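Long-range contacts in geranyltranstransferase (Stenotrophomonas maltophilia, PDB 7LBJ), which probably joins isopentenyl diphosphate to an allylic diphosphate, with magnesium as cofactor, as prenyl synthases of the FPP/GGPP family do: residues A[45-50]-A[107-112]; A[226-231]-A[251-256]; A[74-79]-A[131-136]. One frame throughout, in Å; residues are numbered along the deposited sequence.

Contact 1 (A[45-50]-A[107-112]). With EDO (1,2-ethanediol), chain D.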
ATOM      1  N   ARG A  45      -9.382  10.612  -7.539  1.00 15.45           N
ATOM      2  CA  ARG A  45      -9.269  11.056  -8.927  1.00 17.25           C
ATOM      3  C   ARG A  45      -8.605  12.416  -9.018  1.00 16.20           C
ATOM      4  O   ARG A  45      -7.762  12.639  -9.893  1.00 18.15           O
ATOM      5  CB  ARG A  45     -10.647  11.110  -9.580  1.00 16.13           C
ATOM      6  CG  ARG A  45     -11.230   9.748  -9.842  1.00 17.34           C
ATOM      7  CD  ARG A  45     -12.705   9.810 -10.237  1.00 23.96           C
ATOM      8  NE  ARG A  45     -13.003   8.558 -10.905  1.00 25.05           N
ATOM      9  CZ  ARG A  45     -12.856   8.357 -12.208  1.00 23.00           C
ATOM     10  NH1 ARG A  45     -12.691   9.363 -13.050  1.00 24.42           N
ATOM     11  NH2 ARG A  45     -12.888   7.113 -12.677  1.00 26.32           N
ATOM     12  N   TYR A  46      -8.993  13.340  -8.133  1.00 16.47           N
ATOM     13  CA  TYR A  46      -8.379  14.664  -8.107  1.00 16.21           C
ATOM     14  C   TYR A  46      -6.869  14.570  -7.969  1.00 19.65           C
ATOM     15  O   TYR A  46      -6.133  15.420  -8.501  1.00 16.37           O
ATOM     16  CB  TYR A  46      -8.966  15.469  -6.951  1.00 18.49           C
ATOM     17  CG  TYR A  46      -8.484  16.893  -6.826  1.00 19.82           C
ATOM     18  CD1 TYR A  46      -9.044  17.905  -7.599  1.00 21.92           C
ATOM     19  CD2 TYR A  46      -7.491  17.239  -5.920  1.00 22.85           C
ATOM     20  CE1 TYR A  46      -8.620  19.226  -7.477  1.00 25.27           C
ATOM     21  CE2 TYR A  46      -7.051  18.570  -5.798  1.00 23.04           C
ATOM     22  CZ  TYR A  46      -7.623  19.556  -6.577  1.00 28.98           C
ATOM     23  OH  TYR A  46      -7.195  20.877  -6.452  1.00 25.98           O
ATOM     24  N   SER A  47      -6.396  13.552  -7.249  1.00 15.70           N
ATOM     25  CA  SER A  47      -4.981  13.385  -6.961  1.00 16.49           C
ATOM     26  C   SER A  47      -4.196  12.726  -8.085  1.00 18.31           C
ATOM     27  O   SER A  47      -2.966  12.677  -7.993  1.00 18.87           O
ATOM     28  CB  SER A  47      -4.805  12.537  -5.681  1.00 16.18           C
ATOM     29  OG  SER A  47      -5.491  13.124  -4.587  1.00 18.17           O
ATOM     30  N   VAL A  48      -4.839  12.172  -9.117  1.00 16.89           N
ATOM     31  CA  VAL A  48      -4.011  11.531 -10.131  1.00 16.32           C
ATOM     32  C   VAL A  48      -4.434  11.858 -11.563  1.00 20.24           C
ATOM     33  O   VAL A  48      -3.596  11.817 -12.471  1.00 19.09           O
ATOM     34  CB  VAL A  48      -3.935  10.007  -9.888  1.00 25.33           C
ATOM     35  CG1 VAL A  48      -5.183   9.346 -10.278  1.00 20.82           C
ATOM     36  CG2 VAL A  48      -2.758   9.408 -10.649  1.00 22.90           C
ATOM     37  N   LEU A  49      -5.694  12.238 -11.786  1.00 16.07           N
ATOM     38  CA  LEU A  49      -6.112  12.573 -13.139  1.00 18.60           C
ATOM     39  C   LEU A  49      -5.774  14.031 -13.451  1.00 23.13           C
ATOM     40  O   LEU A  49      -5.474  14.836 -12.561  1.00 22.87           O
ATOM     41  CB  LEU A  49      -7.618  12.323 -13.351  1.00 20.18           C
ATOM     42  CG  LEU A  49      -8.096  10.872 -13.096  1.00 15.33           C
ATOM     43  CD1 LEU A  49      -9.578  10.677 -13.345  1.00 21.40           C
ATOM     44  CD2 LEU A  49      -7.281   9.885 -13.922  1.00 17.33           C
ATOM     45  N   GLY A  50      -5.821  14.360 -14.734  1.00 20.59           N
ATOM     46  CA  GLY A  50      -5.619  15.726 -15.173  1.00 26.80           C
ATOM     47  C   GLY A  50      -4.268  16.019 -15.785  1.00 25.62           C
ATOM     48  O   GLY A  50      -3.850  17.187 -15.781  1.00 27.69           O
ATOM     49  N   PRO A 107      -5.258  23.676  -5.905  1.00 29.72           N
ATOM     50  CA  PRO A 107      -5.156  23.344  -4.480  1.00 27.40           C
ATOM     51  C   PRO A 107      -4.739  21.894  -4.285  1.00 25.72           C
ATOM     52  O   PRO A 107      -5.162  21.005  -5.026  1.00 21.45           O
ATOM     53  CB  PRO A 107      -6.571  23.602  -3.951  1.00 25.72           C
ATOM     54  CG  PRO A 107      -7.123  24.667  -4.863  1.00 32.97           C
ATOM     55  CD  PRO A 107      -6.527  24.363  -6.227  1.00 33.21           C
ATOM     56  N   THR A 108      -3.891  21.662  -3.284  1.00 23.28           N
ATOM     57  CA  THR A 108      -3.522  20.287  -2.948  1.00 21.77           C
ATOM     58  C   THR A 108      -4.747  19.528  -2.437  1.00 20.65           C
ATOM     59  O   THR A 108      -5.778  20.111  -2.105  1.00 20.37           O
ATOM     60  CB  THR A 108      -2.391  20.274  -1.924  1.00 22.04           C
ATOM     61  OG1 THR A 108      -2.745  21.120  -0.827  1.00 23.13           O
ATOM     62  CG2 THR A 108      -1.093  20.803  -2.559  1.00 23.25           C
ATOM     63  N   THR A 109      -4.632  18.198  -2.356  1.00 18.16           N
ATOM     64  CA  THR A 109      -5.830  17.398  -2.110  1.00 19.22           C
ATOM     65  C   THR A 109      -6.438  17.679  -0.737  1.00 20.19           C
ATOM     66  O   THR A 109      -7.665  17.715  -0.592  1.00 18.58           O
ATOM     67  CB  THR A 109      -5.506  15.908  -2.274  1.00 16.81           C
ATOM     68  OG1 THR A 109      -5.049  15.676  -3.611  1.00 17.70           O
ATOM     69  CG2 THR A 109      -6.758  15.032  -2.013  1.00 15.39           C
ATOM     70  N   HIS A 110      -5.606  17.891   0.288  1.00 19.41           N
ATOM     71  CA  HIS A 110      -6.157  18.157   1.614  1.00 20.20           C
ATOM     72  C   HIS A 110      -6.771  19.552   1.717  1.00 24.06           C
ATOM     73  O   HIS A 110      -7.640  19.769   2.577  1.00 21.03           O
ATOM     74  CB  HIS A 110      -5.082  17.969   2.697  1.00 23.23           C
ATOM     75  CG  HIS A 110      -4.000  19.001   2.652  1.00 20.91           C
ATOM     76  ND1 HIS A 110      -2.877  18.868   1.865  1.00 23.62           N
ATOM     77  CD2 HIS A 110      -3.877  20.193   3.287  1.00 23.15           C
ATOM     78  CE1 HIS A 110      -2.111  19.939   2.014  1.00 22.22           C
ATOM     79  NE2 HIS A 110      -2.694  20.753   2.873  1.00 24.19           N
ATOM     80  N   VAL A 111      -6.361  20.493   0.855  1.00 21.05           N
ATOM     81  CA  VAL A 111      -7.031  21.791   0.789  1.00 23.57           C
ATOM     82  C   VAL A 111      -8.343  21.680   0.017  1.00 22.85           C
ATOM     83  O   VAL A 111      -9.373  22.213   0.442  1.00 26.69           O
ATOM     84  CB  VAL A 111      -6.097  22.852   0.168  1.00 23.66           C
ATOM     85  CG1 VAL A 111      -6.802  24.216   0.078  1.00 27.53           C
ATOM     86  CG2 VAL A 111      -4.832  22.986   0.975  1.00 26.60           C
ATOM     87  N   ALA A 112      -8.336  20.981  -1.122  1.00 23.07           N
ATOM     88  CA  ALA A 112      -9.566  20.806  -1.889  1.00 23.72           C
ATOM     89  C   ALA A 112     -10.614  20.024  -1.112  1.00 25.83           C
ATOM     90  O   ALA A 112     -11.817  20.263  -1.274  1.00 24.96           O
ATOM     91  CB  ALA A 112      -9.263  20.103  -3.214  1.00 21.89           C
TER
HETATM   92  C1  EDO D 302      -6.601  21.883   4.950  1.00 39.52           C
HETATM   93  O1  EDO D 302      -5.913  21.412   6.119  1.00 42.33           O
HETATM   94  C2  EDO D 302      -8.100  21.638   5.093  1.00 38.11           C
HETATM   95  O2  EDO D 302      -8.751  21.797   3.819  1.00 41.80           O
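Ser47 OG has two oxygen partners: Thr109 OG1, 2.8 Å away and within hydrogen-bonding distance, and Ala43 O in the last turn of helix 38-46, to which it hydrogen-bonds. The methyl of the threonine closes in on the same oxygen, with Thr109 CG2 3.4 Å from Ser47 OG. Thr109 OG1 can face the serine because it stands beside its own backbone N (chi1 -60°).

Tyr46 makes the second polar link. Its ring is carried outward by a chi1 of -177°, with CG anti to the backbone N, and Tyr46 OH donates to Pro107 O at 2.5 Å, a very short bond. The carbonyl oxygen lies at the ring edge, near the ring plane, and Thr109 OG1 meets the same ring's edge 3.7 Å from Tyr46 CD2. The tyrosine and threonine side chains lie alongside one another, pointing opposite ways. Ala112 approaches obliquely: its CB sits 4.1 Å from the centroid of the Tyr46 ring and 30° off the normal, an off-centre CH-pi contact. Beside the hydroxyl, Pro107 CD is 3.6 Å from Tyr46 OH.

On the far side of the short helix, an ethanediol donates from its O2 to His110 O at 2.6 Å. Thr108 turns away and bonds Asp100 O. The contact thus ties the end of helix 38-46 to the small hairpin and short helix that follow the first aspartate-rich motif of the all-helical prenyl synthase fold.

Contact 2 (A[226-231]-A[251-256])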
ATOM      1  N   ARG A 226      18.744  18.514 -11.841  1.00 18.94           N
ATOM      2  CA  ARG A 226      18.108  19.530 -12.686  1.00 20.66           C
ATOM      3  C   ARG A 226      17.099  20.350 -11.895  1.00 24.97           C
ATOM      4  O   ARG A 226      17.044  21.583 -12.028  1.00 26.77           O
ATOM      5  CB  ARG A 226      17.419  18.863 -13.887  1.00 20.77           C
ATOM      6  CG  ARG A 226      16.644  19.831 -14.808  1.00 25.60           C
ATOM      7  CD  ARG A 226      17.526  21.001 -15.218  1.00 37.40           C
ATOM      8  NE  ARG A 226      16.945  21.841 -16.261  1.00 42.87           N
ATOM      9  CZ  ARG A 226      17.490  22.972 -16.701  1.00 48.12           C
ATOM     10  NH1 ARG A 226      18.620  23.443 -16.187  1.00 41.00           N
ATOM     11  NH2 ARG A 226      16.889  23.645 -17.680  1.00 47.81           N
ATOM     12  N   ASP A 227      16.271  19.677 -11.091  1.00 23.55           N
ATOM     13  CA  ASP A 227      15.281  20.374 -10.273  1.00 26.12           C
ATOM     14  C   ASP A 227      15.954  21.382  -9.354  1.00 28.18           C
ATOM     15  O   ASP A 227      15.513  22.532  -9.244  1.00 29.08           O
ATOM     16  CB  ASP A 227      14.469  19.366  -9.455  1.00 25.42           C
ATOM     17  CG  ASP A 227      13.218  18.867 -10.188  1.00 36.85           C
ATOM     18  OD1 ASP A 227      13.058  19.160 -11.391  1.00 35.25           O
ATOM     19  OD2 ASP A 227      12.395  18.174  -9.551  1.00 37.97           O
ATOM     20  N   ASP A 228      17.039  20.962  -8.693  1.00 24.50           N
ATOM     21  CA  ASP A 228      17.782  21.864  -7.817  1.00 25.06           C
ATOM     22  C   ASP A 228      18.295  23.075  -8.576  1.00 27.95           C
ATOM     23  O   ASP A 228      18.205  24.208  -8.086  1.00 31.26           O
ATOM     24  CB  ASP A 228      18.957  21.130  -7.174  1.00 24.00           C
ATOM     25  CG  ASP A 228      18.551  20.313  -5.979  1.00 28.99           C
ATOM     26  OD1 ASP A 228      17.329  20.191  -5.721  1.00 29.07           O
ATOM     27  OD2 ASP A 228      19.457  19.800  -5.290  1.00 25.02           O
ATOM     28  N   ILE A 229      18.853  22.853  -9.767  1.00 25.57           N
ATOM     29  CA  ILE A 229      19.354  23.971 -10.562  1.00 29.66           C
ATOM     30  C   ILE A 229      18.221  24.923 -10.917  1.00 34.10           C
ATOM     31  O   ILE A 229      18.369  26.152 -10.829  1.00 36.85           O
ATOM     32  CB  ILE A 229      20.087  23.450 -11.815  1.00 26.35           C
ATOM     33  CG1 ILE A 229      21.410  22.794 -11.419  1.00 24.98           C
ATOM     34  CG2 ILE A 229      20.353  24.592 -12.794  1.00 32.33           C
ATOM     35  CD1 ILE A 229      21.992  21.910 -12.500  1.00 22.79           C
ATOM     36  N   LEU A 230      17.064  24.374 -11.298  1.00 30.20           N
ATOM     37  CA  LEU A 230      15.928  25.212 -11.674  1.00 38.98           C
ATOM     38  C   LEU A 230      15.418  26.023 -10.490  1.00 40.96           C
ATOM     39  O   LEU A 230      15.053  27.194 -10.647  1.00 41.77           O
ATOM     40  CB  LEU A 230      14.806  24.349 -12.242  1.00 34.87           C
ATOM     41  CG  LEU A 230      15.082  23.730 -13.606  1.00 36.20           C
ATOM     42  CD1 LEU A 230      13.991  22.726 -13.945  1.00 42.53           C
ATOM     43  CD2 LEU A 230      15.172  24.813 -14.666  1.00 44.12           C
ATOM     44  N   ASP A 231      15.368  25.407  -9.302  1.00 38.01           N
ATOM     45  CA  ASP A 231      14.940  26.118  -8.098  1.00 39.14           C
ATOM     46  C   ASP A 231      15.785  27.366  -7.860  1.00 43.84           C
ATOM     47  O   ASP A 231      15.251  28.431  -7.530  1.00 47.36           O
ATOM     48  CB  ASP A 231      15.003  25.184  -6.887  1.00 36.68           C
ATOM     49  CG  ASP A 231      13.862  24.188  -6.854  1.00 39.23           C
ATOM     50  OD1 ASP A 231      12.875  24.367  -7.601  1.00 40.65           O
ATOM     51  OD2 ASP A 231      13.949  23.214  -6.078  1.00 41.11           O
ATOM     52  N   LYS A 251      17.374  22.321   3.462  1.00 59.94           N
ATOM     53  CA  LYS A 251      18.309  23.406   3.187  1.00 60.92           C
ATOM     54  C   LYS A 251      19.441  22.988   2.245  1.00 53.40           C
ATOM     55  O   LYS A 251      20.008  23.846   1.560  1.00 49.85           O
ATOM     56  CB  LYS A 251      18.884  23.928   4.508  1.00 62.10           C
ATOM     57  CG  LYS A 251      19.845  25.092   4.366  1.00 66.15           C
ATOM     58  CD  LYS A 251      20.524  25.414   5.682  1.00 68.64           C
ATOM     59  CE  LYS A 251      21.412  26.638   5.538  1.00 76.84           C
ATOM     60  NZ  LYS A 251      20.662  27.792   4.969  1.00 73.95           N
ATOM     61  N   SER A 252      19.777  21.699   2.190  1.00 46.25           N
ATOM     62  CA  SER A 252      20.913  21.217   1.409  1.00 38.50           C
ATOM     63  C   SER A 252      20.479  20.809   0.003  1.00 32.91           C
ATOM     64  O   SER A 252      19.498  20.080  -0.170  1.00 35.42           O
ATOM     65  CB  SER A 252      21.587  20.036   2.112  1.00 42.64           C
ATOM     66  OG  SER A 252      22.444  20.483   3.152  1.00 44.39           O
ATOM     67  N   THR A 253      21.211  21.296  -0.995  1.00 26.92           N
ATOM     68  CA  THR A 253      20.931  21.064  -2.405  1.00 25.37           C
ATOM     69  C   THR A 253      22.253  20.850  -3.124  1.00 24.99           C
ATOM     70  O   THR A 253      23.324  21.201  -2.613  1.00 25.41           O
ATOM     71  CB  THR A 253      20.223  22.246  -3.070  1.00 28.43           C
ATOM     72  OG1 THR A 253      21.134  23.354  -3.143  1.00 26.22           O
ATOM     73  CG2 THR A 253      18.996  22.662  -2.275  1.00 29.81           C
ATOM     74  N   PHE A 254      22.169  20.318  -4.334  1.00 21.26           N
ATOM     75  CA  PHE A 254      23.414  20.095  -5.052  1.00 20.21           C
ATOM     76  C   PHE A 254      24.097  21.411  -5.419  1.00 20.23           C
ATOM     77  O   PHE A 254      25.323  21.497  -5.277  1.00 23.63           O
ATOM     78  CB  PHE A 254      23.169  19.197  -6.271  1.00 20.79           C
ATOM     79  CG  PHE A 254      22.832  17.777  -5.893  1.00 17.49           C
ATOM     80  CD1 PHE A 254      23.820  16.920  -5.433  1.00 21.54           C
ATOM     81  CD2 PHE A 254      21.526  17.329  -5.931  1.00 20.09           C
ATOM     82  CE1 PHE A 254      23.527  15.624  -5.051  1.00 21.71           C
ATOM     83  CE2 PHE A 254      21.216  16.027  -5.545  1.00 20.93           C
ATOM     84  CZ  PHE A 254      22.217  15.172  -5.113  1.00 16.35           C
ATOM     85  N   PRO A 255      23.394  22.464  -5.861  1.00 22.36           N
ATOM     86  CA  PRO A 255      24.123  23.727  -6.098  1.00 23.23           C
ATOM     87  C   PRO A 255      24.697  24.330  -4.832  1.00 26.45           C
ATOM     88  O   PRO A 255      25.751  24.975  -4.894  1.00 26.49           O
ATOM     89  CB  PRO A 255      23.069  24.650  -6.725  1.00 22.84           C
ATOM     90  CG  PRO A 255      22.046  23.704  -7.307  1.00 26.27           C
ATOM     91  CD  PRO A 255      22.008  22.540  -6.360  1.00 21.50           C
ATOM     92  N   ALA A 256      24.045  24.157  -3.678  1.00 25.42           N
ATOM     93  CA  ALA A 256      24.603  24.750  -2.467  1.00 29.83           C
ATOM     94  C   ALA A 256      25.870  24.025  -2.045  1.00 26.50           C
ATOM     95  O   ALA A 256      26.837  24.655  -1.602  1.00 27.70           O
ATOM     96  CB  ALA A 256      23.577  24.737  -1.334  1.00 28.49           C
TER
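The second aspartate-rich motif of the prenyl synthases, Asp-Asp-x-x-Asp, occupies 227-231 near the end of helix 206-233, and its middle aspartate is the residue that meets the start of helix 254-258. Asp228 OD2 accepts from Phe254 N at 2.9 Å. The bond is nearly straight, with an N-H...O angle of 171°, and the donor comes to the anti side of OD2, 21° out of the carboxylate plane. A first-turn N-H of the helix, which has no acceptor in a preceding turn, is thereby satisfied by a side chain from another helix.

Thr253, the N-cap residue, serves the next such N-H. Its OG1 lies between the backbone N and the carbonyl carbon (chi1 68°), and from there it accepts from Ala256 N at 3.1 Å. Between these two positions comes Pro255, which has no N-H to satisfy. Its ring packs on the aspartate, with Pro255 CD 3.5 Å from Asp228 CB, and reaches Ile229 more loosely, where Pro255 CG lies 4.3 Å from Ile229 CG1.

The first aspartate of the motif, Asp227, forms a salt bridge to Arg298. In this family the motif is generally associated with magnesium-diphosphate binding. The carboxylate of Asp228 is also hemmed in by carbon: Asp228 OD2 is 3.4 Å from Thr253 CB and 3.3 Å from Phe254 CD2.

Contact 3 (A[74-79]-A[131-136])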
ATOM      1  N   LEU A  74       1.657  -3.498 -20.794  1.00 16.06           N
ATOM      2  CA  LEU A  74       2.366  -2.556 -19.954  1.00 17.69           C
ATOM      3  C   LEU A  74       1.447  -1.677 -19.121  1.00 14.81           C
ATOM      4  O   LEU A  74       1.933  -1.023 -18.189  1.00 14.92           O
ATOM      5  CB  LEU A  74       3.275  -1.676 -20.843  1.00 16.19           C
ATOM      6  CG  LEU A  74       4.390  -2.463 -21.561  1.00 16.06           C
ATOM      7  CD1 LEU A  74       4.921  -1.707 -22.761  1.00 20.10           C
ATOM      8  CD2 LEU A  74       5.556  -2.772 -20.586  1.00 16.04           C
ATOM      9  N   ASP A  75       0.144  -1.637 -19.437  1.00 14.96           N
ATOM     10  CA  ASP A  75      -0.768  -0.669 -18.827  1.00 14.59           C
ATOM     11  C   ASP A  75      -0.807  -0.796 -17.306  1.00 16.06           C
ATOM     12  O   ASP A  75      -0.778   0.216 -16.595  1.00 14.74           O
ATOM     13  CB  ASP A  75      -2.188  -0.825 -19.390  1.00 17.79           C
ATOM     14  CG  ASP A  75      -2.327  -0.337 -20.837  1.00 21.09           C
ATOM     15  OD1 ASP A  75      -1.646   0.632 -21.241  1.00 21.17           O
ATOM     16  OD2 ASP A  75      -3.147  -0.926 -21.579  1.00 19.56           O
ATOM     17  N   ALA A  76      -0.922  -2.026 -16.783  1.00 16.59           N
ATOM     18  CA  ALA A  76      -0.993  -2.189 -15.330  1.00 17.05           C
ATOM     19  C   ALA A  76       0.286  -1.704 -14.666  1.00 14.36           C
ATOM     20  O   ALA A  76       0.248  -1.023 -13.632  1.00 15.45           O
ATOM     21  CB  ALA A  76      -1.254  -3.655 -14.948  1.00 13.85           C
ATOM     22  N   ALA A  77       1.440  -2.074 -15.226  1.00 13.56           N
ATOM     23  CA  ALA A  77       2.693  -1.613 -14.637  1.00 13.07           C
ATOM     24  C   ALA A  77       2.785  -0.101 -14.700  1.00 13.22           C
ATOM     25  O   ALA A  77       3.206   0.541 -13.729  1.00 13.18           O
ATOM     26  CB  ALA A  77       3.898  -2.239 -15.343  1.00 16.40           C
ATOM     27  N   ALA A  78       2.406   0.476 -15.840  1.00 12.81           N
ATOM     28  CA  ALA A  78       2.487   1.927 -16.013  1.00 13.03           C
ATOM     29  C   ALA A  78       1.555   2.650 -15.052  1.00 13.70           C
ATOM     30  O   ALA A  78       1.942   3.652 -14.433  1.00 13.82           O
ATOM     31  CB  ALA A  78       2.180   2.307 -17.464  1.00 14.15           C
ATOM     32  N   MET A  79       0.329   2.149 -14.883  1.00 12.08           N
ATOM     33  CA  MET A  79      -0.554   2.766 -13.899  1.00 12.48           C
ATOM     34  C   MET A  79      -0.006   2.610 -12.486  1.00 13.31           C
ATOM     35  O   MET A  79      -0.093   3.540 -11.670  1.00 11.79           O
ATOM     36  CB  MET A  79      -1.957   2.157 -13.991  1.00 13.96           C
ATOM     37  CG  MET A  79      -2.738   2.620 -15.198  1.00 16.07           C
ATOM     38  SD  MET A  79      -4.474   2.097 -15.094  1.00 18.21           S
ATOM     39  CE  MET A  79      -4.286   0.383 -15.544  1.00 16.87           C
ATOM     40  N   GLY A 131      -3.202  -3.687  -6.414  1.00 10.84           N
ATOM     41  CA  GLY A 131      -4.325  -4.459  -6.956  1.00 12.46           C
ATOM     42  C   GLY A 131      -4.297  -4.543  -8.474  1.00 13.95           C
ATOM     43  O   GLY A 131      -4.543  -5.603  -9.057  1.00 13.46           O
ATOM     44  N   LEU A 132      -3.945  -3.441  -9.139  1.00 11.70           N
ATOM     45  CA  LEU A 132      -3.897  -3.477 -10.600  1.00 12.97           C
ATOM     46  C   LEU A 132      -2.840  -4.445 -11.106  1.00 12.84           C
ATOM     47  O   LEU A 132      -3.056  -5.131 -12.114  1.00 12.51           O
ATOM     48  CB  LEU A 132      -3.621  -2.076 -11.145  1.00 13.76           C
ATOM     49  CG  LEU A 132      -4.847  -1.194 -11.118  1.00 16.26           C
ATOM     50  CD1 LEU A 132      -4.383   0.241 -11.370  1.00 17.93           C
ATOM     51  CD2 LEU A 132      -5.782  -1.651 -12.231  1.00 15.41           C
ATOM     52  N   LEU A 133      -1.682  -4.501 -10.435  1.00 14.27           N
ATOM     53  CA  LEU A 133      -0.660  -5.483 -10.806  1.00 15.16           C
ATOM     54  C   LEU A 133      -1.153  -6.896 -10.545  1.00 13.62           C
ATOM     55  O   LEU A 133      -0.976  -7.793 -11.379  1.00 14.00           O
ATOM     56  CB  LEU A 133       0.649  -5.246 -10.041  1.00 13.39           C
ATOM     57  CG  LEU A 133       1.491  -4.012 -10.378  1.00 15.24           C
ATOM     58  CD1 LEU A 133       2.743  -3.957  -9.479  1.00 13.84           C
ATOM     59  CD2 LEU A 133       1.847  -3.997 -11.874  1.00 11.47           C
ATOM     60  N   ALA A 134      -1.727  -7.131  -9.366  1.00 11.34           N
ATOM     61  CA  ALA A 134      -2.180  -8.484  -9.064  1.00 11.21           C
ATOM     62  C   ALA A 134      -3.273  -8.935 -10.032  1.00 14.20           C
ATOM     63  O   ALA A 134      -3.412 -10.138 -10.291  1.00 13.93           O
ATOM     64  CB  ALA A 134      -2.659  -8.563  -7.610  1.00 15.32           C
ATOM     65  N   ASP A 135      -4.049  -7.996 -10.579  1.00 11.78           N
ATOM     66  CA  ASP A 135      -5.162  -8.326 -11.472  1.00 14.05           C
ATOM     67  C   ASP A 135      -4.761  -8.274 -12.939  1.00 16.81           C
ATOM     68  O   ASP A 135      -5.619  -8.483 -13.802  1.00 15.82           O
ATOM     69  CB  ASP A 135      -6.340  -7.352 -11.257  1.00 12.73           C
ATOM     70  CG  ASP A 135      -7.099  -7.570  -9.924  1.00 18.82           C
ATOM     71  OD1 ASP A 135      -7.075  -8.685  -9.361  1.00 17.31           O
ATOM     72  OD2 ASP A 135      -7.771  -6.610  -9.458  1.00 17.87           O
ATOM     73  N   ALA A 136      -3.502  -7.957 -13.246  1.00 15.43           N
ATOM     74  CA  ALA A 136      -3.096  -7.740 -14.640  1.00 13.02           C
ATOM     75  C   ALA A 136      -3.305  -8.994 -15.506  1.00 17.03           C
ATOM     76  O   ALA A 136      -3.201 -10.127 -15.030  1.00 16.02           O
ATOM     77  CB  ALA A 136      -1.634  -7.301 -14.708  1.00 14.99           C
TER
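Two long helices of the all-helical prenyl synthase fold, 75-92 and 115-134, run roughly antiparallel here, and the first turn of one packs against the last turn of the other. No hydrogen bond crosses the contact. It is closest at Ala76, whose CA is the nearest to a CA across the interface, at 5.6 Å from that of Leu133. The small methyl permits this: Ala76 CB touches Leu132 O and Ala136 CB, each at 3.7 Å. Beside it, one branch of Leu133 lies against the backbone of the opposite turn, with Leu133 CD2 3.7 Å from Ala77 CA and 3.8 Å from Ala76 O. Leu147 and Leu150 of helix 140-154, and Met197, also pack on that leucine.

Packing between Met79 and Leu132 is looser. Just after the helix end, Asp135 hydrogen-bonds to Gln148 and His152 of the second subunit, which places this end at the dimer interface. The side chain of Met79 runs roughly perpendicular to that of Leu132, and Leu132 CD1 comes only within 4.1 Å of Met79 CB. With the chain bent at chi3 (-77°), Met79 CE sits 4.2 Å from Leu132 CD1, as the sulfur does, and also 4.2 Å from Leu132 CD2.

Overall arrangement
Contacts 1 and 3 have centres 22 Å apart and nearest atoms about 7 Å apart, yet the two helices that meet in contact 3 also touch contact 1. Helix 75-92 brings Val90 against Ser47 and Thr109; helix 115-134 supplies Leu125 to Ser47. Their segments alternate along the chain, whereas contact 2 follows both. Its centre is 26 Å from that of contact 1 and 34 Å from that of contact 3, which lies on the opposite side of the chain's centre. Contact 2 includes the second aspartate-rich motif and contact 1 adjoins the first, through Thr108 on Asp93 and His110 on Pro95; the two motifs are expected to flank the active site. Contact 3 lies toward the dimer interface.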